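Protein RMD9, mitochondrial (Saccharomyces cerevisiae S288C, PDB 7A9X) binds the dodecameric element 5'-AAUAA[U/C]AUUCUU-3' in the 3'-UTRs of mitochondrial mRNAs and is involved in their processing or stability. Local coordinates at residues A[42-47]-A[100-105]; A[107-112]-A[164-169]; A[170-175]-A[209-214]; A[244-249]-A[280-285]. All blocks are in the same frame, centred on the assembly; numbering follows the deposited sequence.

In the fold
The four contacts follow one another along the chain, each closing before the next opens. Contact 1 lies at the N-terminal end, its centre about 36 Å from the centre of the chain; the centres of contacts 2, 3 and 4 follow at steps of about 12, 11 and 12 Å. Contacts 1 and 2 meet where D102 O approaches R107 NH2 (2.8 Å). Contacts 2 and 3 share helix 168-180, and contacts 3 and 4 are joined by a probable hydrogen bond between N246 ND2 and K210 O (2.8 Å). Contacts 2, 3 and 4 all touch the bound RNA, whereas the nearest atom of contact 1 is about 7 Å from it.

Contact 1. Residues A[42-47]-A[100-105]; sequences HELLSF and SPDFNA
L44 and F47 of helix 41-48 pack against F103 in the loop between helices 78-97 and 105-128, a largely buried apolar contact near the N-terminal end of the fold. No hydrogen bond crosses it. The two phenyl rings form a T-shaped (edge-to-face) pair: F103 sets its edge against a face of F47, with centroids 5.0 Å apart, planes at 66°, and F103 CE1 3.8 Å above the middle of the F47 ring. F47 CG stands anti to its backbone N (chi1 175°), which extends the ring across to F103. L44 approaches F103 differently: its CD2 methyl meets the ring edge near the plane, 3.9 Å from F103 CD1. The other branch crosses D102, with L44 CD1 3.7 Å from D102 CB. With F47 cut back to an alanine, the F103 edge would probably lose the face it points into, and a gap would open beside L97 and L111, which also touch F47. The loop is shaped by its own bonds. D102 N donates to S100 OG (3.3 Å, 138°), and N104 OD1 accepts from R107 N at the start of the next helix. The loop thus combines a type I beta turn from S100 to F103, an ST turn at S100 and an N-cap at N104, a compact inter-helix connection in an all-helical array.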
# COMPACT_ATOMS: atom_id res chain seq x y z
N HIS A 42 6.22 24.28 -32.03
CA HIS A 42 4.92 23.65 -31.80
C HIS A 42 5.00 22.59 -30.71
O HIS A 42 4.07 22.44 -29.91
CB HIS A 42 4.39 23.04 -33.10
CG HIS A 42 3.14 22.23 -32.92
ND1 HIS A 42 3.14 20.86 -32.95
CD2 HIS A 42 1.86 22.61 -32.69
CE1 HIS A 42 1.90 20.42 -32.75
NE2 HIS A 42 1.11 21.46 -32.59
N GLU A 43 6.11 21.85 -30.66
CA GLU A 43 6.26 20.83 -29.62
C GLU A 43 6.48 21.47 -28.25
O GLU A 43 5.99 20.96 -27.24
CB GLU A 43 7.42 19.90 -29.97
CG GLU A 43 7.22 19.14 -31.26
CD GLU A 43 8.36 18.21 -31.57
OE1 GLU A 43 9.27 18.08 -30.72
OE2 GLU A 43 8.36 17.60 -32.66
N LEU A 44 7.20 22.60 -28.21
CA LEU A 44 7.36 23.32 -26.95
C LEU A 44 6.05 23.94 -26.50
O LEU A 44 5.73 23.93 -25.30
CB LEU A 44 8.44 24.39 -27.09
CG LEU A 44 9.90 23.94 -27.11
CD1 LEU A 44 10.79 25.07 -27.59
CD2 LEU A 44 10.33 23.47 -25.73
N LEU A 45 5.27 24.49 -27.44
CA LEU A 45 4.00 25.11 -27.07
C LEU A 45 3.01 24.07 -26.56
O LEU A 45 2.34 24.30 -25.54
CB LEU A 45 3.42 25.86 -28.27
CG LEU A 45 3.59 27.38 -28.24
CD1 LEU A 45 2.84 27.98 -27.06
CD2 LEU A 45 5.06 27.78 -28.20
N SER A 46 2.90 22.93 -27.25
CA SER A 46 1.98 21.89 -26.81
C SER A 46 2.43 21.27 -25.49
O SER A 46 1.58 20.88 -24.67
CB SER A 46 1.85 20.81 -27.88
OG SER A 46 3.11 20.24 -28.19
N PHE A 47 3.74 21.17 -25.27
CA PHE A 47 4.24 20.65 -24.00
C PHE A 47 3.82 21.53 -22.84
O PHE A 47 3.40 21.03 -21.79
CB PHE A 47 5.77 20.52 -24.06
CG PHE A 47 6.40 20.09 -22.75
CD1 PHE A 47 6.85 21.03 -21.83
CD2 PHE A 47 6.56 18.75 -22.46
CE1 PHE A 47 7.43 20.63 -20.64
CE2 PHE A 47 7.14 18.34 -21.26
CZ PHE A 47 7.58 19.29 -20.35
N SER A 100 16.13 19.99 -27.85
CA SER A 100 16.00 21.43 -28.03
C SER A 100 16.75 22.17 -26.92
O SER A 100 16.77 21.73 -25.77
CB SER A 100 14.52 21.83 -28.01
OG SER A 100 14.38 23.24 -28.03
N PRO A 101 17.38 23.30 -27.25
CA PRO A 101 18.02 24.11 -26.20
C PRO A 101 17.04 24.91 -25.36
O PRO A 101 17.36 25.23 -24.21
CB PRO A 101 18.96 25.04 -26.99
CG PRO A 101 18.27 25.19 -28.30
CD PRO A 101 17.60 23.87 -28.59
N ASP A 102 15.86 25.23 -25.89
CA ASP A 102 14.84 25.96 -25.15
C ASP A 102 14.08 25.09 -24.16
O ASP A 102 13.08 25.54 -23.59
CB ASP A 102 13.86 26.62 -26.13
CG ASP A 102 14.52 27.65 -27.01
OD1 ASP A 102 15.73 27.91 -26.83
OD2 ASP A 102 13.83 28.21 -27.90
N PHE A 103 14.53 23.85 -23.96
CA PHE A 103 13.92 22.96 -22.97
C PHE A 103 14.57 23.22 -21.61
O PHE A 103 15.36 22.43 -21.09
CB PHE A 103 14.06 21.51 -23.41
CG PHE A 103 12.98 20.61 -22.90
CD1 PHE A 103 11.65 20.89 -23.17
CD2 PHE A 103 13.28 19.49 -22.16
CE1 PHE A 103 10.64 20.07 -22.70
CE2 PHE A 103 12.28 18.66 -21.69
CZ PHE A 103 10.96 18.95 -21.96
N ASN A 104 14.21 24.37 -21.05
CA ASN A 104 14.86 24.89 -19.85
C ASN A 104 14.61 23.98 -18.65
O ASN A 104 13.86 23.00 -18.71
CB ASN A 104 14.36 26.31 -19.56
CG ASN A 104 12.85 26.40 -19.52
OD1 ASN A 104 12.15 25.39 -19.58
ND2 ASN A 104 12.33 27.62 -19.41
N ALA A 105 15.25 24.34 -17.53
CA ALA A 105 15.06 23.57 -16.30
C ALA A 105 13.63 23.66 -15.79
O ALA A 105 13.16 22.75 -15.11
CB ALA A 105 16.04 24.06 -15.23

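Contact 2. Residues A[107-112]-A[164-169]; sequences RVSRLI and VSVSGY. With nucleotides of chain B.
S109 holds OG anti to its own carbonyl carbon (chi1 -61°) while S167 tucks OG between its backbone N and carbonyl carbon (chi1 70°), and the two hydroxyls thereby meet, S109 OG lying 3.0 Å from S167 OG. A weak but nearly straight bond adds to this: S167 N donates to S109 OG at 3.3 Å and 170°. S109 OG is also hydrogen-bonded to A105 O one helical turn back, and S167, the N-cap of helix 168-180, accepts weakly from Y169 N. Beside the serines V108 packs on the loop, its CB 3.4 Å from S165 O. The purely apolar part is V108 CG2 on V164 CB together with the I112 and V166 side chains, which cross at about a right angle with I112 CD1 3.9 Å from V166 CG2. Y169 leans obliquely on helix 105-128, its CD2 3.5 Å from S109 CB. One face of its ring carries the adenine of A3 of chain B, whose C4 sits 3.8 Å above the ring plane and toward the rim. The phenol hydroxyl is hydrogen-bonded to H113, and a water that accepts from R110 NH2 at 2.7 Å lies close to it as well. R110 NH1 is in turn bound to S52. Chemically, the serine pair links the start of the inferred repeat PPR1 to helix 105-128, while the polar ties at the phenol end probably keep the Y169 ring from swinging away from the base.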
# COMPACT_ATOMS: atom_id res chain seq x y z
N ARG A 107 10.75 23.68 -17.63
CA ARG A 107 9.90 22.71 -18.32
C ARG A 107 10.17 21.29 -17.83
O ARG A 107 9.23 20.51 -17.63
CB ARG A 107 10.11 22.80 -19.83
CG ARG A 107 9.44 24.01 -20.47
CD ARG A 107 9.64 24.03 -21.97
NE ARG A 107 8.96 25.17 -22.59
CZ ARG A 107 9.52 26.36 -22.76
NH1 ARG A 107 8.83 27.34 -23.33
NH2 ARG A 107 10.77 26.58 -22.37
N VAL A 108 11.44 20.94 -17.62
CA VAL A 108 11.77 19.62 -17.09
C VAL A 108 11.22 19.46 -15.68
O VAL A 108 10.68 18.41 -15.32
CB VAL A 108 13.29 19.39 -17.15
CG1 VAL A 108 13.64 18.01 -16.60
CG2 VAL A 108 13.80 19.54 -18.57
N SER A 109 11.35 20.51 -14.86
CA SER A 109 10.88 20.44 -13.48
C SER A 109 9.36 20.29 -13.42
O SER A 109 8.84 19.53 -12.59
CB SER A 109 11.33 21.68 -12.71
OG SER A 109 12.74 21.77 -12.68
N ARG A 110 8.64 21.01 -14.28
CA ARG A 110 7.19 20.87 -14.31
C ARG A 110 6.77 19.47 -14.73
O ARG A 110 5.75 18.96 -14.26
CB ARG A 110 6.58 21.92 -15.26
CG ARG A 110 6.81 23.36 -14.82
CD ARG A 110 5.68 23.88 -13.94
NE ARG A 110 4.50 24.22 -14.72
CZ ARG A 110 3.38 24.71 -14.19
NH1 ARG A 110 2.34 25.00 -14.98
NH2 ARG A 110 3.28 24.91 -12.89
N LEU A 111 7.55 18.83 -15.61
CA LEU A 111 7.25 17.46 -16.01
C LEU A 111 7.49 16.49 -14.86
O LEU A 111 6.67 15.59 -14.63
CB LEU A 111 8.08 17.07 -17.23
CG LEU A 111 7.85 15.65 -17.74
CD1 LEU A 111 6.40 15.47 -18.17
CD2 LEU A 111 8.80 15.34 -18.89
N ILE A 112 8.60 16.65 -14.14
CA ILE A 112 8.90 15.77 -13.02
C ILE A 112 7.81 15.88 -11.95
O ILE A 112 7.34 14.86 -11.42
CB ILE A 112 10.29 16.08 -12.44
CG1 ILE A 112 11.38 15.83 -13.48
CG2 ILE A 112 10.54 15.25 -11.19
CD1 ILE A 112 12.77 16.16 -12.99
N VAL A 164 19.46 17.47 -20.23
CA VAL A 164 18.49 18.46 -19.78
C VAL A 164 18.90 18.96 -18.40
O VAL A 164 19.60 18.27 -17.65
CB VAL A 164 17.05 17.88 -19.73
CG1 VAL A 164 16.57 17.55 -21.14
CG2 VAL A 164 17.01 16.64 -18.86
N SER A 165 18.48 20.18 -18.08
CA SER A 165 18.74 20.79 -16.80
C SER A 165 17.51 20.72 -15.91
O SER A 165 16.39 20.53 -16.38
CB SER A 165 19.18 22.25 -16.97
OG SER A 165 19.26 22.91 -15.72
N VAL A 166 17.73 20.89 -14.61
CA VAL A 166 16.64 20.85 -13.64
C VAL A 166 16.96 21.83 -12.51
O VAL A 166 18.12 22.13 -12.23
CB VAL A 166 16.41 19.42 -13.10
CG1 VAL A 166 17.49 19.02 -12.10
CG2 VAL A 166 15.02 19.28 -12.51
N SER A 167 15.90 22.35 -11.89
CA SER A 167 16.02 23.28 -10.78
C SER A 167 15.89 22.53 -9.46
O SER A 167 15.69 21.31 -9.42
CB SER A 167 14.96 24.37 -10.89
OG SER A 167 13.66 23.85 -10.65
N GLY A 168 16.02 23.26 -8.35
CA GLY A 168 15.82 22.66 -7.05
C GLY A 168 14.39 22.21 -6.82
O GLY A 168 14.15 21.24 -6.09
N TYR A 169 13.43 22.90 -7.44
CA TYR A 169 12.04 22.47 -7.38
C TYR A 169 11.84 21.14 -8.11
O TYR A 169 11.18 20.23 -7.60
CB TYR A 169 11.15 23.58 -7.95
CG TYR A 169 9.84 23.16 -8.60
CD1 TYR A 169 8.73 22.85 -7.83
CD2 TYR A 169 9.72 23.14 -9.98
CE1 TYR A 169 7.53 22.49 -8.43
CE2 TYR A 169 8.53 22.78 -10.59
CZ TYR A 169 7.44 22.46 -9.81
OH TYR A 169 6.25 22.11 -10.42
P A B 3 8.20 26.06 -1.77
OP1 A B 3 7.58 25.41 -0.59
OP2 A B 3 9.61 25.75 -2.13
O5' A B 3 7.29 25.75 -3.03
C5' A B 3 5.89 25.95 -2.99
C4' A B 3 5.28 25.82 -4.36
O4' A B 3 5.84 26.83 -5.24
C3' A B 3 5.57 24.50 -5.08
O3' A B 3 4.70 23.46 -4.67
C2' A B 3 5.43 24.88 -6.55
O2' A B 3 4.07 24.93 -6.93
C1' A B 3 5.98 26.31 -6.55
N9 A B 3 7.41 26.37 -6.92
C8 A B 3 8.50 26.30 -6.09
N7 A B 3 9.64 26.39 -6.71
C5 A B 3 9.29 26.52 -8.04
C6 A B 3 10.05 26.66 -9.22
N6 A B 3 11.38 26.68 -9.24
N1 A B 3 9.38 26.77 -10.39
C2 A B 3 8.04 26.75 -10.37
N3 A B 3 7.22 26.63 -9.33
C4 A B 3 7.91 26.52 -8.19
O HOH W 1 4.77 24.14 -10.79

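Contact 3. Residues A[170-175]-A[209-214]; sequences GATHLL and PKVVGF. With nucleotides of chain B.
T172, A171 and L175 of helix 168-180 close round V211 of helix 209-223, and the innermost shell is made almost wholly of methyl groups. T172 CG2 lies 3.6 Å from V211 CG2, which also reaches A171 CB at 4.1 Å. The second branch, V211 CG1, meets L175 CD1 at 3.8 Å, the two side chains crossing at about a right angle. One turn further on, F214 presses against the backbone and base of L175: F214 CE2 is 3.5 Å from L175 CB, and F214 CZ comes as close as 3.1 Å to L175 O. Exchanging F214 for a serine is likely to uncover L175 O and open a gap where T176 and K179 also touch the ring. T172 OG1 sits between its backbone N and carbonyl carbon (chi1 53°), where it bonds to Y169 O, and CG2 faces V211.

Further out lies the RNA. K210, extended beyond CG, runs past T172 and brings NZ to within 3.5 Å of N7 of A3 of chain B, a proximity and not a bond. H173 NE2 donates to OP1 of A4 of chain B (2.7 Å, 152°), the phosphate lying at the ring edge. That ring is positioned by stacking on H113 and by a hydrogen bond between its ND1 and H116. The short helix segments run nearly parallel, 15° apart with axes 9.2 Å from each other. This is the side-by-side packing of helices from successive pentatricopeptide repeats, here the inferred PPR1 and PPR2, whose RNA-facing side chains line the binding groove of the solenoid.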
# COMPACT_ATOMS: atom_id res chain seq x y z
N GLY A 170 12.45 21.00 -9.30
CA GLY A 170 12.38 19.73 -10.00
C GLY A 170 13.21 18.64 -9.36
O GLY A 170 12.86 17.46 -9.45
N ALA A 171 14.31 19.01 -8.71
CA ALA A 171 15.15 18.01 -8.05
C ALA A 171 14.43 17.36 -6.88
O ALA A 171 14.57 16.16 -6.65
CB ALA A 171 16.46 18.65 -7.58
N THR A 172 13.64 18.14 -6.13
CA THR A 172 12.93 17.59 -4.98
C THR A 172 11.84 16.62 -5.41
O THR A 172 11.66 15.56 -4.79
CB THR A 172 12.33 18.70 -4.13
OG1 THR A 172 11.53 19.56 -4.95
CG2 THR A 172 13.42 19.51 -3.46
N HIS A 173 11.08 16.96 -6.46
CA HIS A 173 10.04 16.04 -6.92
C HIS A 173 10.64 14.77 -7.52
O HIS A 173 10.02 13.71 -7.43
CB HIS A 173 9.13 16.74 -7.94
CG HIS A 173 8.20 17.74 -7.33
ND1 HIS A 173 7.06 17.38 -6.65
CD2 HIS A 173 8.24 19.09 -7.31
CE1 HIS A 173 6.43 18.47 -6.23
NE2 HIS A 173 7.13 19.52 -6.62
N LEU A 174 11.83 14.86 -8.12
CA LEU A 174 12.47 13.67 -8.67
C LEU A 174 12.87 12.71 -7.56
O LEU A 174 12.56 11.51 -7.62
CB LEU A 174 13.69 14.07 -9.50
CG LEU A 174 14.39 12.94 -10.26
CD1 LEU A 174 13.60 12.54 -11.50
CD2 LEU A 174 15.82 13.31 -10.62
N LEU A 175 13.57 13.22 -6.54
CA LEU A 175 14.03 12.41 -5.42
C LEU A 175 12.88 11.95 -4.53
O LEU A 175 12.93 10.84 -4.01
CB LEU A 175 15.06 13.19 -4.61
CG LEU A 175 16.27 13.64 -5.43
CD1 LEU A 175 17.05 14.73 -4.73
CD2 LEU A 175 17.16 12.44 -5.73
N PRO A 209 18.74 24.32 -0.11
CA PRO A 209 18.26 23.86 1.21
C PRO A 209 17.07 22.92 1.15
O PRO A 209 17.00 21.98 1.95
CB PRO A 209 17.91 25.18 1.92
CG PRO A 209 18.81 26.18 1.30
CD PRO A 209 18.95 25.78 -0.14
N LYS A 210 16.11 23.15 0.24
CA LYS A 210 14.94 22.28 0.21
C LYS A 210 15.28 20.89 -0.29
O LYS A 210 14.61 19.92 0.07
CB LYS A 210 13.83 22.90 -0.64
CG LYS A 210 14.19 23.16 -2.09
CD LYS A 210 12.97 23.70 -2.82
CE LYS A 210 13.32 24.24 -4.20
NZ LYS A 210 12.12 24.86 -4.84
N VAL A 211 16.32 20.76 -1.12
CA VAL A 211 16.78 19.44 -1.53
C VAL A 211 17.54 18.77 -0.39
O VAL A 211 17.42 17.56 -0.17
CB VAL A 211 17.64 19.54 -2.81
CG1 VAL A 211 18.02 18.15 -3.30
CG2 VAL A 211 16.90 20.31 -3.89
N VAL A 212 18.35 19.54 0.34
CA VAL A 212 19.04 19.00 1.51
C VAL A 212 18.03 18.52 2.55
O VAL A 212 18.22 17.48 3.19
CB VAL A 212 20.01 20.04 2.10
CG1 VAL A 212 20.71 19.48 3.33
CG2 VAL A 212 21.02 20.48 1.05
N GLY A 213 16.94 19.27 2.72
CA GLY A 213 15.92 18.87 3.67
C GLY A 213 15.34 17.50 3.36
O GLY A 213 15.14 16.69 4.26
N PHE A 214 15.06 17.23 2.08
CA PHE A 214 14.60 15.89 1.72
C PHE A 214 15.66 14.85 2.01
O PHE A 214 15.33 13.72 2.37
CB PHE A 214 14.22 15.82 0.24
CG PHE A 214 14.00 14.42 -0.26
CD1 PHE A 214 12.76 13.81 -0.13
CD2 PHE A 214 15.04 13.69 -0.81
CE1 PHE A 214 12.56 12.51 -0.57
CE2 PHE A 214 14.85 12.39 -1.24
CZ PHE A 214 13.61 11.80 -1.12
P A B 4 5.14 21.92 -4.77
OP1 A B 4 6.52 21.85 -5.30
OP2 A B 4 4.05 21.20 -5.47
O5' A B 4 5.12 21.41 -3.26
C5' A B 4 5.98 21.96 -2.28
C4' A B 4 5.35 21.93 -0.91
O4' A B 4 4.30 22.92 -0.83
C3' A B 4 4.67 20.63 -0.52
O3' A B 4 5.57 19.64 -0.05
C2' A B 4 3.67 21.09 0.54
O2' A B 4 4.31 21.30 1.78
C1' A B 4 3.24 22.44 -0.03
N9 A B 4 2.04 22.30 -0.89
C8 A B 4 1.97 22.40 -2.25
N7 A B 4 0.76 22.20 -2.73
C5 A B 4 -0.00 21.95 -1.60
C6 A B 4 -1.37 21.66 -1.43
N6 A B 4 -2.24 21.58 -2.44
N1 A B 4 -1.82 21.45 -0.17
C2 A B 4 -0.95 21.53 0.84
N3 A B 4 0.36 21.80 0.81
C4 A B 4 0.77 22.00 -0.46
P A B 3 8.20 26.06 -1.77
OP1 A B 3 7.58 25.41 -0.59
OP2 A B 3 9.61 25.75 -2.13
O5' A B 3 7.29 25.75 -3.03
C5' A B 3 5.89 25.95 -2.99
C4' A B 3 5.28 25.82 -4.36
O4' A B 3 5.84 26.83 -5.24
C3' A B 3 5.57 24.50 -5.08
O3' A B 3 4.70 23.46 -4.67
C2' A B 3 5.43 24.88 -6.55
O2' A B 3 4.07 24.93 -6.93
C1' A B 3 5.98 26.31 -6.55
N9 A B 3 7.41 26.37 -6.92
C8 A B 3 8.50 26.30 -6.09
N7 A B 3 9.64 26.39 -6.71
C5 A B 3 9.29 26.52 -8.04
C6 A B 3 10.05 26.66 -9.22
N6 A B 3 11.38 26.68 -9.24
N1 A B 3 9.38 26.77 -10.39
C2 A B 3 8.04 26.75 -10.37
N3 A B 3 7.22 26.63 -9.33
C4 A B 3 7.91 26.52 -8.19

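Contact 4. Residues A[244-249]-A[280-285]; sequences HPNLYS and YGYLIE. With nucleotides of chain B.
The Y282 ring is gripped between P245 on one face and the ribose of A4 of chain B on the other, at a junction between helices in the inferred pentatricopeptide repeats PPR3 and PPR4. Their segments run almost parallel, 5° apart with axes 9.6 Å from each other, as befits neighbouring helices of a PPR solenoid. Y282 CG lies anti to its carbonyl carbon (chi1 -58°), which sends the ring in between protein and RNA. P245 makes a CH-pi contact, its CB 3.6 Å from the centroid of the Y282 ring. On the opposite face, O2' of A4 of chain B stands 3.2 Å above the ring centre. N246 adds its CB, 3.5 Å from Y282 CE1, with its amide tilted against the ring; its ND2 is bonded to K210 O of the adjoining helix 209-223.

H244 stands almost perpendicular to Y282, the planes at 88° and H244 CE1 3.3 Å from Y282 OH. Both side chains converge on the phosphate of A3 of chain B. H244 NE2 donates to OP2 of A3 of chain B (2.6 Å), and Y282 OH is turned to OP1, although that distance is too short to be trusted in detail. G281 brings its backbone close to the RNA: its N makes a weak hydrogen bond to N3 of A4 of chain B, and its CA packs against O4' of U5 of chain B. The imidazole is held by the helix start as well, where H244, as N-cap, accepts with ND1 from N246 N at 3.0 Å, close to the ring plane.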
# COMPACT_ATOMS: atom_id res chain seq x y z
N HIS A 244 14.23 27.38 4.49
CA HIS A 244 13.19 26.71 3.71
C HIS A 244 12.44 25.71 4.58
O HIS A 244 13.06 24.95 5.33
CB HIS A 244 13.78 26.00 2.49
CG HIS A 244 12.76 25.62 1.47
ND1 HIS A 244 11.89 24.56 1.65
CD2 HIS A 244 12.45 26.17 0.27
CE1 HIS A 244 11.09 24.47 0.60
NE2 HIS A 244 11.41 25.43 -0.25
N PRO A 245 11.11 25.69 4.51
CA PRO A 245 10.33 24.75 5.35
C PRO A 245 10.73 23.30 5.17
O PRO A 245 10.69 22.54 6.15
CB PRO A 245 8.89 25.00 4.89
CG PRO A 245 8.89 26.38 4.34
CD PRO A 245 10.24 26.59 3.73
N ASN A 246 11.12 22.88 3.97
CA ASN A 246 11.51 21.49 3.77
C ASN A 246 12.83 21.18 4.48
O ASN A 246 13.09 20.02 4.80
CB ASN A 246 11.62 21.18 2.28
CG ASN A 246 11.40 19.71 1.97
OD1 ASN A 246 10.62 19.04 2.65
ND2 ASN A 246 12.08 19.20 0.96
N LEU A 247 13.66 22.20 4.72
CA LEU A 247 14.85 21.99 5.54
C LEU A 247 14.46 21.79 7.00
O LEU A 247 15.02 20.92 7.69
CB LEU A 247 15.81 23.17 5.39
CG LEU A 247 17.17 23.05 6.08
CD1 LEU A 247 17.92 21.81 5.61
CD2 LEU A 247 18.01 24.30 5.85
N TYR A 248 13.50 22.58 7.50
CA TYR A 248 12.91 22.30 8.80
C TYR A 248 12.39 20.87 8.87
O TYR A 248 12.68 20.14 9.83
CB TYR A 248 11.77 23.29 9.08
CG TYR A 248 12.20 24.63 9.62
CD1 TYR A 248 12.73 24.76 10.90
CD2 TYR A 248 12.03 25.79 8.86
CE1 TYR A 248 13.10 25.99 11.40
CE2 TYR A 248 12.40 27.02 9.35
CZ TYR A 248 12.94 27.12 10.62
OH TYR A 248 13.31 28.35 11.12
N SER A 249 11.62 20.46 7.86
CA SER A 249 10.91 19.19 7.92
C SER A 249 11.88 18.02 8.02
O SER A 249 11.73 17.14 8.89
CB SER A 249 10.01 19.03 6.70
OG SER A 249 9.30 17.81 6.76
N TYR A 280 1.13 24.75 3.40
CA TYR A 280 1.20 24.30 4.78
C TYR A 280 1.55 22.83 4.92
O TYR A 280 1.68 22.34 6.04
CB TYR A 280 -0.13 24.56 5.49
CG TYR A 280 -1.26 23.67 5.01
CD1 TYR A 280 -1.92 23.94 3.81
CD2 TYR A 280 -1.66 22.56 5.74
CE1 TYR A 280 -2.94 23.13 3.36
CE2 TYR A 280 -2.68 21.75 5.30
CZ TYR A 280 -3.32 22.04 4.10
OH TYR A 280 -4.34 21.23 3.66
N GLY A 281 1.71 22.11 3.80
CA GLY A 281 1.90 20.67 3.85
C GLY A 281 3.12 20.22 4.64
O GLY A 281 3.17 19.07 5.09
N TYR A 282 4.10 21.10 4.81
CA TYR A 282 5.27 20.77 5.62
C TYR A 282 4.88 20.48 7.07
O TYR A 282 5.50 19.63 7.72
CB TYR A 282 6.29 21.90 5.56
CG TYR A 282 6.76 22.24 4.16
CD1 TYR A 282 7.70 21.46 3.51
CD2 TYR A 282 6.26 23.35 3.49
CE1 TYR A 282 8.14 21.77 2.24
CE2 TYR A 282 6.69 23.67 2.21
CZ TYR A 282 7.63 22.87 1.59
OH TYR A 282 8.07 23.18 0.33
N LEU A 283 3.86 21.17 7.58
CA LEU A 283 3.38 20.90 8.93
C LEU A 283 2.65 19.57 9.02
O LEU A 283 2.60 18.97 10.09
CB LEU A 283 2.46 22.04 9.39
CG LEU A 283 3.14 23.39 9.58
CD1 LEU A 283 2.11 24.48 9.79
CD2 LEU A 283 4.10 23.33 10.75
N ILE A 284 2.08 19.10 7.91
CA ILE A 284 1.39 17.81 7.92
C ILE A 284 2.40 16.68 8.04
O ILE A 284 2.24 15.76 8.86
CB ILE A 284 0.52 17.64 6.67
CG1 ILE A 284 -0.46 18.81 6.52
CG2 ILE A 284 -0.25 16.34 6.73
CD1 ILE A 284 -1.34 18.67 5.30
N GLU A 285 3.45 16.71 7.21
CA GLU A 285 4.46 15.66 7.24
C GLU A 285 5.12 15.56 8.61
O GLU A 285 5.26 14.46 9.16
CB GLU A 285 5.53 15.90 6.17
CG GLU A 285 5.07 15.69 4.74
CD GLU A 285 6.23 15.45 3.80
OE1 GLU A 285 6.57 14.28 3.57
OE2 GLU A 285 6.81 16.45 3.31
P A B 4 5.14 21.92 -4.77
OP1 A B 4 6.52 21.85 -5.30
OP2 A B 4 4.05 21.20 -5.47
O5' A B 4 5.12 21.41 -3.26
C5' A B 4 5.98 21.96 -2.28
C4' A B 4 5.35 21.93 -0.91
O4' A B 4 4.30 22.92 -0.83
C3' A B 4 4.67 20.63 -0.52
O3' A B 4 5.57 19.64 -0.05
C2' A B 4 3.67 21.09 0.54
O2' A B 4 4.31 21.30 1.78
C1' A B 4 3.24 22.44 -0.03
N9 A B 4 2.04 22.30 -0.89
C8 A B 4 1.97 22.40 -2.25
N7 A B 4 0.76 22.20 -2.73
C5 A B 4 -0.00 21.95 -1.60
C6 A B 4 -1.37 21.66 -1.43
N6 A B 4 -2.24 21.58 -2.44
N1 A B 4 -1.82 21.45 -0.17
C2 A B 4 -0.95 21.53 0.84
N3 A B 4 0.36 21.80 0.81
C4 A B 4 0.77 22.00 -0.46
P U B 5 5.38 18.10 -0.47
OP1 U B 5 6.45 17.30 0.17
OP2 U B 5 5.19 18.04 -1.94
O5' U B 5 4.02 17.68 0.22
C5' U B 5 3.87 17.72 1.64
C4' U B 5 2.47 17.39 2.05
O4' U B 5 1.56 18.42 1.57
C3' U B 5 1.90 16.11 1.45
O3' U B 5 2.32 14.94 2.13
C2' U B 5 0.40 16.35 1.51
O2' U B 5 -0.10 16.15 2.82
C1' U B 5 0.33 17.85 1.19
N1 U B 5 0.11 18.08 -0.25
C2 U B 5 -1.19 17.97 -0.70
O2 U B 5 -2.12 17.73 0.05
N3 U B 5 -1.36 18.18 -2.05
C4 U B 5 -0.37 18.46 -2.97
O4 U B 5 -0.69 18.61 -4.15
C5 U B 5 0.95 18.54 -2.43
C6 U B 5 1.15 18.35 -1.12
P A B 3 8.20 26.06 -1.77
OP1 A B 3 7.58 25.41 -0.59
OP2 A B 3 9.61 25.75 -2.13
O5' A B 3 7.29 25.75 -3.03
C5' A B 3 5.89 25.95 -2.99
C4' A B 3 5.28 25.82 -4.36
O4' A B 3 5.84 26.83 -5.24
C3' A B 3 5.57 24.50 -5.08
O3' A B 3 4.70 23.46 -4.67
C2' A B 3 5.43 24.88 -6.55
O2' A B 3 4.07 24.93 -6.93
C1' A B 3 5.98 26.31 -6.55
N9 A B 3 7.41 26.37 -6.92
C8 A B 3 8.50 26.30 -6.09
N7 A B 3 9.64 26.39 -6.71
C5 A B 3 9.29 26.52 -8.04
C6 A B 3 10.05 26.66 -9.22
N6 A B 3 11.38 26.68 -9.24
N1 A B 3 9.38 26.77 -10.39
C2 A B 3 8.04 26.75 -10.37
N3 A B 3 7.22 26.63 -9.33
C4 A B 3 7.91 26.52 -8.19